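Local coordinates for actin-related protein 8 (Homo sapiens, PDB 4FO0) that binds ATP and serves as a non-polymerizing actin-family subunit of the human INO80 chromatin remodelling complex, with low basal ATPase activity, at residues A[251-256]-A[478-483]; A[27-32]-A[183-188]; A[213-218]-A[580-585]. All coordinates share one frame; numbering follows the deposited sequence.

Interaction 1 (A[251-256]-A[478-483]). With ATP (adenosine-5'-triphosphate), chain C.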
loop_
_atom_site.group_PDB
_atom_site.type_symbol
_atom_site.label_atom_id
_atom_site.label_comp_id
_atom_site.label_asym_id
_atom_site.label_seq_id
_atom_site.Cartn_x
_atom_site.Cartn_y
_atom_site.Cartn_z
ATOM N N VAL A 251 -6.537 1.296 -10.285
ATOM C CA VAL A 251 -6.693 1.709 -8.901
ATOM C C VAL A 251 -5.653 0.974 -8.087
ATOM O O VAL A 251 -5.654 -0.254 -8.053
ATOM C CB VAL A 251 -8.078 1.348 -8.347
ATOM C CG1 VAL A 251 -8.196 1.836 -6.929
ATOM C CG2 VAL A 251 -9.173 1.937 -9.221
ATOM N N ASP A 252 -4.749 1.707 -7.450
ATOM C CA ASP A 252 -3.777 1.051 -6.593
ATOM C C ASP A 252 -4.120 1.362 -5.146
ATOM O O ASP A 252 -3.897 2.483 -4.679
ATOM C CB ASP A 252 -2.354 1.497 -6.938
ATOM C CG ASP A 252 -1.275 0.787 -6.084
ATOM O OD1 ASP A 252 -1.560 0.395 -4.927
ATOM O OD2 ASP A 252 -0.128 0.626 -6.575
ATOM N N VAL A 253 -4.687 0.386 -4.443
ATOM C CA VAL A 253 -4.939 0.565 -3.017
ATOM C C VAL A 253 -3.782 -0.003 -2.226
ATOM O O VAL A 253 -3.576 -1.223 -2.188
ATOM C CB VAL A 253 -6.235 -0.105 -2.536
ATOM C CG1 VAL A 253 -6.631 0.478 -1.188
ATOM C CG2 VAL A 253 -7.347 0.093 -3.541
ATOM N N GLY A 254 -3.010 0.879 -1.607
ATOM C CA GLY A 254 -1.871 0.437 -0.833
ATOM C C GLY A 254 -2.190 0.448 0.640
ATOM O O GLY A 254 -3.353 0.424 1.053
ATOM N N ASP A 255 -1.147 0.485 1.451
ATOM C CA ASP A 255 -1.372 0.493 2.872
ATOM C C ASP A 255 -1.794 1.880 3.329
ATOM O O ASP A 255 -2.526 2.019 4.294
ATOM C CB ASP A 255 -0.135 0.028 3.627
ATOM C CG ASP A 255 -0.380 -0.072 5.121
ATOM O OD1 ASP A 255 -1.357 -0.733 5.538
ATOM O OD2 ASP A 255 0.391 0.538 5.878
ATOM N N GLN A 256 -1.352 2.909 2.620
ATOM C CA GLN A 256 -1.606 4.273 3.075
ATOM C C GLN A 256 -2.130 5.241 2.027
ATOM O O GLN A 256 -2.706 6.264 2.377
ATOM C CB GLN A 256 -0.352 4.839 3.720
ATOM C CG GLN A 256 -0.160 4.251 5.085
ATOM C CD GLN A 256 1.219 4.408 5.569
ATOM O OE1 GLN A 256 1.868 5.436 5.339
ATOM N NE2 GLN A 256 1.715 3.376 6.228
ATOM N N LEU A 478 -12.830 11.279 -0.358
ATOM C CA LEU A 478 -13.644 10.818 -1.456
ATOM C C LEU A 478 -13.623 9.300 -1.487
ATOM O O LEU A 478 -12.557 8.689 -1.514
ATOM C CB LEU A 478 -13.056 11.379 -2.754
ATOM C CG LEU A 478 -13.867 11.217 -4.019
ATOM C CD1 LEU A 478 -15.138 12.001 -3.853
ATOM C CD2 LEU A 478 -13.066 11.708 -5.195
ATOM N N GLY A 479 -14.797 8.685 -1.479
ATOM C CA GLY A 479 -14.877 7.237 -1.503
ATOM C C GLY A 479 -14.276 6.639 -2.764
ATOM O O GLY A 479 -14.228 7.258 -3.827
ATOM N N LEU A 480 -13.817 5.407 -2.646
ATOM C CA LEU A 480 -13.103 4.767 -3.732
ATOM C C LEU A 480 -13.909 4.741 -5.053
ATOM O O LEU A 480 -13.389 5.092 -6.108
ATOM C CB LEU A 480 -12.674 3.377 -3.281
ATOM C CG LEU A 480 -11.874 2.538 -4.265
ATOM C CD1 LEU A 480 -10.700 3.328 -4.769
ATOM C CD2 LEU A 480 -11.416 1.271 -3.571
ATOM N N ASP A 481 -15.181 4.357 -4.984
ATOM C CA ASP A 481 -16.035 4.289 -6.171
ATOM C C ASP A 481 -16.318 5.653 -6.827
ATOM O O ASP A 481 -16.272 5.779 -8.049
ATOM C CB ASP A 481 -17.345 3.551 -5.856
ATOM C CG ASP A 481 -18.100 4.144 -4.657
ATOM O OD1 ASP A 481 -17.526 4.955 -3.890
ATOM O OD2 ASP A 481 -19.279 3.777 -4.475
ATOM N N LYS A 482 -16.618 6.662 -6.014
ATOM C CA LYS A 482 -16.772 8.028 -6.494
ATOM C C LYS A 482 -15.511 8.528 -7.205
ATOM O O LYS A 482 -15.597 9.203 -8.235
ATOM C CB LYS A 482 -17.104 8.960 -5.326
ATOM C CG LYS A 482 -18.412 8.647 -4.657
ATOM C CD LYS A 482 -18.728 9.604 -3.512
ATOM C CE LYS A 482 -19.947 9.130 -2.709
ATOM N NZ LYS A 482 -19.720 7.785 -2.057
ATOM N N ALA A 483 -14.348 8.204 -6.643
ATOM C CA ALA A 483 -13.074 8.585 -7.234
ATOM C C ALA A 483 -12.872 7.918 -8.587
ATOM O O ALA A 483 -12.448 8.553 -9.553
ATOM C CB ALA A 483 -11.953 8.205 -6.321
HETATM P PG ATP C . 1.307 2.471 -0.406
HETATM O O1G ATP C . 1.002 1.952 -1.784
HETATM O O2G ATP C . 2.573 3.284 -0.288
HETATM O O3G ATP C . 0.136 3.087 0.331
HETATM P PB ATP C . 2.332 -0.222 -0.033
HETATM O O1B ATP C . 3.262 -0.567 1.099
HETATM O O2B ATP C . 2.758 -0.229 -1.493
HETATM O O3B ATP C . 1.628 1.146 0.434
HETATM P PA ATP C . 0.829 -2.615 -0.429
HETATM O O1A ATP C . 1.964 -3.453 0.100
HETATM O O2A ATP C . 0.461 -2.607 -1.891
HETATM O O3A ATP C . 1.018 -1.130 0.130
HETATM O "O5'" ATP C . -0.474 -3.032 0.394
HETATM C "C5'" ATP C . -0.362 -3.084 1.808
HETATM C "C4'" ATP C . -1.748 -3.219 2.387
HETATM O "O4'" ATP C . -2.323 -4.401 1.850
HETATM C "C3'" ATP C . -1.745 -3.383 3.897
HETATM O "O3'" ATP C . -2.691 -2.479 4.481
HETATM C "C2'" ATP C . -2.184 -4.810 4.114
HETATM O "O2'" ATP C . -2.926 -4.988 5.311
HETATM C "C1'" ATP C . -3.054 -5.020 2.900
HETATM N N9 ATP C . -3.313 -6.451 2.681
HETATM C C8 ATP C . -2.403 -7.382 2.363
HETATM N N7 ATP C . -2.987 -8.599 2.249
HETATM C C5 ATP C . -4.293 -8.443 2.494
HETATM C C6 ATP C . -5.467 -9.328 2.548
HETATM N N6 ATP C . -5.325 -10.653 2.292
HETATM N N1 ATP C . -6.665 -8.762 2.853
HETATM C C2 ATP C . -6.801 -7.446 3.107
HETATM N N3 ATP C . -5.762 -6.585 3.084
HETATM C C4 ATP C . -4.509 -7.020 2.786
#

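Interaction 2 (A[27-32]-A[183-188]). With ATP (adenosine-5'-triphosphate), chain C.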
loop_
_atom_site.group_PDB
_atom_site.type_symbol
_atom_site.label_atom_id
_atom_site.label_comp_id
_atom_site.label_asym_id
_atom_site.label_seq_id
_atom_site.Cartn_x
_atom_site.Cartn_y
_atom_site.Cartn_z
ATOM N N LEU A 27 8.801 -2.352 0.516
ATOM C CA LEU A 27 9.641 -2.244 -0.658
ATOM C C LEU A 27 9.579 -3.559 -1.460
ATOM O O LEU A 27 9.685 -4.659 -0.914
ATOM C CB LEU A 27 11.081 -1.943 -0.249
ATOM C CG LEU A 27 12.118 -2.134 -1.368
ATOM C CD1 LEU A 27 11.891 -1.162 -2.529
ATOM C CD2 LEU A 27 13.525 -1.992 -0.814
ATOM N N ARG A 28 9.372 -3.454 -2.755
ATOM C CA ARG A 28 9.430 -4.646 -3.591
ATOM C C ARG A 28 10.582 -4.477 -4.560
ATOM O O ARG A 28 10.640 -3.507 -5.330
ATOM C CB ARG A 28 8.078 -4.930 -4.269
ATOM C CG ARG A 28 7.183 -5.740 -3.335
ATOM C CD ARG A 28 5.713 -5.711 -3.672
ATOM N NE ARG A 28 5.033 -4.571 -3.071
ATOM C CZ ARG A 28 4.193 -4.629 -2.035
ATOM N NH1 ARG A 28 3.901 -5.784 -1.447
ATOM N NH2 ARG A 28 3.630 -3.511 -1.593
ATOM N N ILE A 29 11.537 -5.390 -4.475
ATOM C CA ILE A 29 12.780 -5.217 -5.216
ATOM C C ILE A 29 13.324 -6.557 -5.720
ATOM O O ILE A 29 13.201 -7.577 -5.040
ATOM C CB ILE A 29 13.818 -4.481 -4.342
ATOM C CG1 ILE A 29 15.093 -4.205 -5.123
ATOM C CG2 ILE A 29 14.136 -5.276 -3.071
ATOM C CD1 ILE A 29 16.010 -3.227 -4.428
ATOM N N GLY A 30 13.899 -6.561 -6.921
ATOM C CA GLY A 30 14.441 -7.787 -7.492
ATOM C C GLY A 30 15.033 -7.593 -8.871
ATOM O O GLY A 30 14.915 -6.514 -9.450
ATOM N N ARG A 31 15.684 -8.629 -9.396
ATOM C CA ARG A 31 16.139 -8.621 -10.790
ATOM C C ARG A 31 14.935 -8.762 -11.707
ATOM O O ARG A 31 13.954 -9.446 -11.373
ATOM C CB ARG A 31 17.079 -9.789 -11.071
ATOM C CG ARG A 31 18.335 -9.821 -10.255
ATOM C CD ARG A 31 19.023 -11.152 -10.424
ATOM N NE ARG A 31 20.039 -11.368 -9.395
ATOM C CZ ARG A 31 21.336 -11.118 -9.554
ATOM N NH1 ARG A 31 21.795 -10.630 -10.706
ATOM N NH2 ARG A 31 22.181 -11.351 -8.557
ATOM N N ALA A 32 15.008 -8.139 -12.875
ATOM C CA ALA A 32 13.929 -8.263 -13.854
ATOM C C ALA A 32 13.662 -9.727 -14.250
ATOM O O ALA A 32 12.622 -10.046 -14.811
ATOM C CB ALA A 32 14.233 -7.415 -15.079
ATOM N N HIS A 183 21.001 -2.427 1.613
ATOM C CA HIS A 183 20.898 -3.638 2.421
ATOM C C HIS A 183 20.128 -4.748 1.695
ATOM O O HIS A 183 20.512 -5.913 1.746
ATOM C CB HIS A 183 20.243 -3.320 3.773
ATOM C CG HIS A 183 19.981 -4.525 4.619
ATOM N ND1 HIS A 183 20.961 -5.126 5.381
ATOM C CD2 HIS A 183 18.850 -5.247 4.818
ATOM C CE1 HIS A 183 20.442 -6.165 6.016
ATOM N NE2 HIS A 183 19.163 -6.259 5.694
ATOM N N ALA A 184 19.044 -4.392 1.015
ATOM C CA ALA A 184 18.199 -5.403 0.383
ATOM C C ALA A 184 18.908 -6.044 -0.800
ATOM O O ALA A 184 18.818 -7.249 -1.025
ATOM C CB ALA A 184 16.905 -4.802 -0.057
ATOM N N ILE A 185 19.616 -5.224 -1.556
ATOM C CA ILE A 185 20.414 -5.713 -2.664
ATOM C C ILE A 185 21.539 -6.673 -2.245
ATOM O O ILE A 185 21.710 -7.705 -2.877
ATOM C CB ILE A 185 20.951 -4.550 -3.497
ATOM C CG1 ILE A 185 19.786 -3.879 -4.219
ATOM C CG2 ILE A 185 21.954 -5.036 -4.514
ATOM C CD1 ILE A 185 20.037 -2.442 -4.511
ATOM N N GLN A 186 22.285 -6.362 -1.182
ATOM C CA GLN A 186 23.356 -7.264 -0.749
ATOM C C GLN A 186 22.788 -8.536 -0.140
ATOM O O GLN A 186 23.312 -9.624 -0.362
ATOM C CB GLN A 186 24.272 -6.654 0.314
ATOM C CG GLN A 186 24.464 -5.164 0.321
ATOM C CD GLN A 186 25.085 -4.703 1.644
ATOM O OE1 GLN A 186 25.114 -3.507 1.961
ATOM N NE2 GLN A 186 25.577 -5.666 2.430
ATOM N N LYS A 187 21.728 -8.386 0.646
ATOM C CA LYS A 187 21.218 -9.482 1.465
ATOM C C LYS A 187 20.249 -10.425 0.760
ATOM O O LYS A 187 20.288 -11.632 0.982
ATOM C CB LYS A 187 20.564 -8.935 2.730
ATOM C CG LYS A 187 20.000 -10.005 3.647
ATOM C CD LYS A 187 20.761 -10.042 4.968
ATOM C CE LYS A 187 19.921 -10.661 6.071
ATOM N NZ LYS A 187 18.589 -9.993 6.146
ATOM N N TYR A 188 19.374 -9.891 -0.081
ATOM C CA TYR A 188 18.344 -10.732 -0.683
ATOM C C TYR A 188 18.633 -11.035 -2.140
ATOM O O TYR A 188 18.355 -12.130 -2.620
ATOM C CB TYR A 188 16.954 -10.119 -0.485
ATOM C CG TYR A 188 16.635 -9.940 0.978
ATOM C CD1 TYR A 188 17.025 -8.797 1.655
ATOM C CD2 TYR A 188 15.984 -10.936 1.695
ATOM C CE1 TYR A 188 16.762 -8.637 2.998
ATOM C CE2 TYR A 188 15.716 -10.786 3.041
ATOM C CZ TYR A 188 16.107 -9.633 3.688
ATOM O OH TYR A 188 15.850 -9.469 5.030
HETATM P PG ATP C . 1.307 2.471 -0.406
HETATM O O1G ATP C . 1.002 1.952 -1.784
HETATM O O2G ATP C . 2.573 3.284 -0.288
HETATM O O3G ATP C . 0.136 3.087 0.331
HETATM P PB ATP C . 2.332 -0.222 -0.033
HETATM O O1B ATP C . 3.262 -0.567 1.099
HETATM O O2B ATP C . 2.758 -0.229 -1.493
HETATM O O3B ATP C . 1.628 1.146 0.434
HETATM P PA ATP C . 0.829 -2.615 -0.429
HETATM O O1A ATP C . 1.964 -3.453 0.100
HETATM O O2A ATP C . 0.461 -2.607 -1.891
HETATM O O3A ATP C . 1.018 -1.130 0.130
HETATM O "O5'" ATP C . -0.474 -3.032 0.394
HETATM C "C5'" ATP C . -0.362 -3.084 1.808
HETATM C "C4'" ATP C . -1.748 -3.219 2.387
HETATM O "O4'" ATP C . -2.323 -4.401 1.850
HETATM C "C3'" ATP C . -1.745 -3.383 3.897
HETATM O "O3'" ATP C . -2.691 -2.479 4.481
HETATM C "C2'" ATP C . -2.184 -4.810 4.114
HETATM O "O2'" ATP C . -2.926 -4.988 5.311
HETATM C "C1'" ATP C . -3.054 -5.020 2.900
HETATM N N9 ATP C . -3.313 -6.451 2.681
HETATM C C8 ATP C . -2.403 -7.382 2.363
HETATM N N7 ATP C . -2.987 -8.599 2.249
HETATM C C5 ATP C . -4.293 -8.443 2.494
HETATM C C6 ATP C . -5.467 -9.328 2.548
HETATM N N6 ATP C . -5.325 -10.653 2.292
HETATM N N1 ATP C . -6.665 -8.762 2.853
HETATM C C2 ATP C . -6.801 -7.446 3.107
HETATM N N3 ATP C . -5.762 -6.585 3.084
HETATM C C4 ATP C . -4.509 -7.020 2.786
#

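Interaction 3 (A[213-218]-A[580-585])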
loop_
_atom_site.group_PDB
_atom_site.type_symbol
_atom_site.label_atom_id
_atom_site.label_comp_id
_atom_site.label_asym_id
_atom_site.label_seq_id
_atom_site.Cartn_x
_atom_site.Cartn_y
_atom_site.Cartn_z
ATOM N N HIS A 213 11.785 15.280 -5.497
ATOM C CA HIS A 213 12.093 14.043 -4.793
ATOM C C HIS A 213 12.532 12.933 -5.707
ATOM O O HIS A 213 13.438 12.169 -5.368
ATOM C CB HIS A 213 10.883 13.577 -4.005
ATOM C CG HIS A 213 10.564 14.462 -2.854
ATOM N ND1 HIS A 213 9.385 14.374 -2.147
ATOM C CD2 HIS A 213 11.273 15.465 -2.288
ATOM C CE1 HIS A 213 9.383 15.286 -1.193
ATOM N NE2 HIS A 213 10.521 15.957 -1.253
ATOM N N VAL A 214 11.847 12.813 -6.840
ATOM C CA VAL A 214 12.245 11.877 -7.877
ATOM C C VAL A 214 13.666 12.214 -8.335
ATOM O O VAL A 214 14.540 11.339 -8.381
ATOM C CB VAL A 214 11.279 11.951 -9.041
ATOM C CG1 VAL A 214 11.720 11.036 -10.180
ATOM C CG2 VAL A 214 9.910 11.584 -8.553
ATOM N N LYS A 215 13.896 13.489 -8.641
ATOM C CA LYS A 215 15.229 13.970 -8.991
ATOM C C LYS A 215 16.264 13.428 -8.006
ATOM O O LYS A 215 17.244 12.798 -8.396
ATOM C CB LYS A 215 15.245 15.495 -8.993
ATOM C CG LYS A 215 16.561 16.122 -9.414
ATOM C CD LYS A 215 16.617 17.614 -9.065
ATOM C CE LYS A 215 16.969 17.839 -7.595
ATOM N NZ LYS A 215 16.811 19.262 -7.169
ATOM N N GLU A 216 16.021 13.662 -6.722
ATOM C CA GLU A 216 16.913 13.218 -5.659
ATOM C C GLU A 216 17.165 11.717 -5.653
ATOM O O GLU A 216 18.268 11.267 -5.343
ATOM C CB GLU A 216 16.333 13.613 -4.302
ATOM C CG GLU A 216 16.337 15.101 -4.024
ATOM C CD GLU A 216 17.726 15.627 -3.741
ATOM O OE1 GLU A 216 18.658 14.800 -3.614
ATOM O OE2 GLU A 216 17.884 16.864 -3.647
ATOM N N LEU A 217 16.129 10.947 -5.956
ATOM C CA LEU A 217 16.208 9.495 -5.905
ATOM C C LEU A 217 17.068 9.007 -7.050
ATOM O O LEU A 217 17.978 8.195 -6.870
ATOM C CB LEU A 217 14.809 8.884 -6.017
ATOM C CG LEU A 217 13.969 8.997 -4.744
ATOM C CD1 LEU A 217 12.529 8.574 -5.013
ATOM C CD2 LEU A 217 14.585 8.170 -3.617
ATOM N N VAL A 218 16.754 9.507 -8.235
ATOM C CA VAL A 218 17.567 9.264 -9.402
ATOM C C VAL A 218 19.019 9.602 -9.096
ATOM O O VAL A 218 19.931 8.836 -9.411
ATOM C CB VAL A 218 17.105 10.124 -10.573
ATOM C CG1 VAL A 218 18.108 10.030 -11.709
ATOM C CG2 VAL A 218 15.709 9.703 -11.015
ATOM N N PHE A 580 24.215 16.872 -17.011
ATOM C CA PHE A 580 23.052 17.689 -17.309
ATOM C C PHE A 580 22.015 17.578 -16.209
ATOM O O PHE A 580 21.117 18.408 -16.103
ATOM C CB PHE A 580 22.438 17.262 -18.633
ATOM C CG PHE A 580 23.375 17.377 -19.792
ATOM C CD1 PHE A 580 23.446 18.545 -20.521
ATOM C CD2 PHE A 580 24.186 16.320 -20.146
ATOM C CE1 PHE A 580 24.308 18.657 -21.588
ATOM C CE2 PHE A 580 25.050 16.425 -21.211
ATOM C CZ PHE A 580 25.111 17.595 -21.934
ATOM N N GLY A 581 22.143 16.542 -15.392
ATOM C CA GLY A 581 21.161 16.263 -14.364
ATOM C C GLY A 581 19.716 16.276 -14.846
ATOM O O GLY A 581 19.366 15.672 -15.870
ATOM N N VAL A 582 18.884 16.983 -14.086
ATOM C CA VAL A 582 17.437 17.011 -14.264
ATOM C C VAL A 582 17.006 17.192 -15.705
ATOM O O VAL A 582 15.892 16.820 -16.090
ATOM C CB VAL A 582 16.836 18.167 -13.460
ATOM C CG1 VAL A 582 15.318 18.023 -13.377
ATOM C CG2 VAL A 582 17.481 18.221 -12.081
ATOM N N ARG A 583 17.880 17.799 -16.493
ATOM C CA ARG A 583 17.606 18.014 -17.900
ATOM C C ARG A 583 17.283 16.680 -18.582
ATOM O O ARG A 583 16.512 16.631 -19.538
ATOM C CB ARG A 583 18.818 18.671 -18.553
ATOM C CG ARG A 583 18.552 19.291 -19.906
ATOM C CD ARG A 583 19.819 19.244 -20.737
ATOM N NE ARG A 583 19.817 20.216 -21.825
ATOM C CZ ARG A 583 20.654 20.171 -22.856
ATOM N NH1 ARG A 583 21.543 19.189 -22.941
ATOM N NH2 ARG A 583 20.595 21.097 -23.807
ATOM N N MET A 584 17.861 15.596 -18.073
ATOM C CA MET A 584 17.687 14.288 -18.690
ATOM C C MET A 584 16.254 13.817 -18.575
ATOM O O MET A 584 15.674 13.307 -19.531
ATOM C CB MET A 584 18.620 13.270 -18.051
ATOM C CG MET A 584 20.076 13.704 -18.047
ATOM S SD MET A 584 20.779 13.706 -19.706
ATOM C CE MET A 584 19.320 13.484 -20.725
ATOM N N LEU A 585 15.683 14.006 -17.395
ATOM C CA LEU A 585 14.299 13.633 -17.144
ATOM C C LEU A 585 13.355 14.428 -18.032
ATOM O O LEU A 585 12.440 13.865 -18.632
ATOM C CB LEU A 585 13.965 13.822 -15.663
ATOM C CG LEU A 585 14.819 12.896 -14.789
ATOM C CD1 LEU A 585 14.882 13.361 -13.355
ATOM C CD2 LEU A 585 14.312 11.461 -14.867
#

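Interaction 1 (A[251-256]-A[478-483])
L480, in the first turn of helix 480-489, forks against two valines of strand 247-253. Its CD1 branch meets V251 CG1 at 3.6 Å, the two side chains lying aslant to one another, while its CD2 branch approaches V253 CG2 less closely, at 4.2 Å. With L480 CG anti to the backbone N (chi1 -179°), the leucine reaches across to the strand and spans both valines. All three residues are buried, and no hydrogen bond joins the segments. This small apolar cluster is the compact part of the contact. Around it the helix start is more open, with K482 exposed and L478 partly so. D481, though buried, pairs with R523 in a salt bridge.

Past V253 the strand ends in a polar loop that grips ATP. D255 N donates to the bridging ATP O3B at 3.0 Å with an angle of 163°, and more weakly to ATP O3A; Q256 N donates to ATP O3G at 2.7 Å. G254 CA comes to 3.4 Å from ATP O1G, and a side chain there would run into the γ-phosphate. D255 OD1 accepts the ribose O3', although the modelled length is too short to be trusted. D255 OD2 is held by Q256 NE2 at 3.2 Å, arriving on the anti side and 29° out of the carboxylate plane, and also by T25 and W60. With an alanine in place of D255, the ribose O3' would probably lose its acceptor, and T25, W60 and Q256 NE2 the carboxylate they share. The strand running on into a phosphate-binding Gly-Asp-Gln loop, within the sequence Asp-Val-Gly-Asp-Gln, is the second phosphate-binding segment of the actin-type ATPase fold, with helix 480-489 packed behind the strand.

Interaction 2 (A[27-32]-A[183-188])
I29 and I185 meet at nearly a right angle, I29 CD1 resting on I185 CG1 at 3.8 Å and reaching I185 CD1 at 4.1 Å. The other branch of I29 turns to the neighbouring residue of the helix, with CG2 lying 4.1 Å from A184 CB. I29 CG1 stands anti to the backbone N (chi1 -176°) and the chain stays extended beyond it, which carries CD1 to I185; CG2 is left facing A184. L27 adds a looser contact, its CD2 at 4.5 Å from A184 CB. All four residues are buried and purely apolar where they meet, and the small methyl of A184 faces both strand side chains.

R28, between L27 and I29, serves the nucleotide instead. Its NH2 hydrogen-bonds ATP O1A, which lies at the guanidinium edge; the modelled bond is too short for its length to be relied on, and a second bond to ATP O2B is weak. R551 and L552 touch R28 as well.

The axes of strand segment 27-31 and helix segment 183-187 approach to 9.2 Å, their directions 42° apart. Strand 26-31 is flanked in its sheet by antiparallel neighbours 17-21 and 38-47; I18, I20 and I40 from these strands touch I29, and helix 170-187 packs against this apolar surface through its last turn.

Interaction 3 (A[213-218]-A[580-585])
L585 makes the main apolar contact, directing CD1 at helix 211-225. That methyl lies 4.4 Å from V218 CG2 and equally far from K215 CA, so it sits against the helix backbone as well as against a side chain one turn further on. The second apolar element is the aliphatic part of K215, which runs obliquely across V582. Here the CG and CD methylenes face V582 CG2, but the modelled spacing is too close for carbon atoms and only the general arrangement can be trusted. K215 CG is anti to the backbone N (chi1 -177°), which carries the chain out to V582 before it bends at chi3.

No hydrogen bond crosses between the segments. F580 to R583 form a type II' β turn in which G581 takes positive phi at the exit from helix 574-580. Within the same segment M584 N bonds to G581 O at 2.7 Å. V582, on the turn, and L585, just after it, both face helix 211-225. R583 has its charged partner outside the contact, in E587.

Two tryptophans adjoin the contact: W577 of helix 574-580 touches K215, V218 and L585, while W593, the final residue of the chain, touches V214 and L585. Helix 211-225 is thus held between the C-terminal helices and helix 170-187, where L170 and L174 meet H213, E216 and L217, and its V218 also packs on I230 and V232 of strand 229-234.

ATP ties interactions 1 and 2 together: the loop of 251-256 holds its phosphates and ribose, while R28 of 27-32 reaches the α-phosphate and, weakly, the β-phosphate from the other sheet. The nucleotide therefore bridges two contacts whose centres are 28 Å apart and whose nearest atoms are about 7 Å apart without touching. Interaction 3 lies away from the nucleotide site, its centre 22 Å from that of interaction 2 and 29 Å from that of interaction 1. Helix 170-187 links it to interaction 2, packing on strand 26-31 and on helix 211-225. Along the chain, interaction 2 closes first, and interaction 1 is nested within the long loop closed by interaction 3.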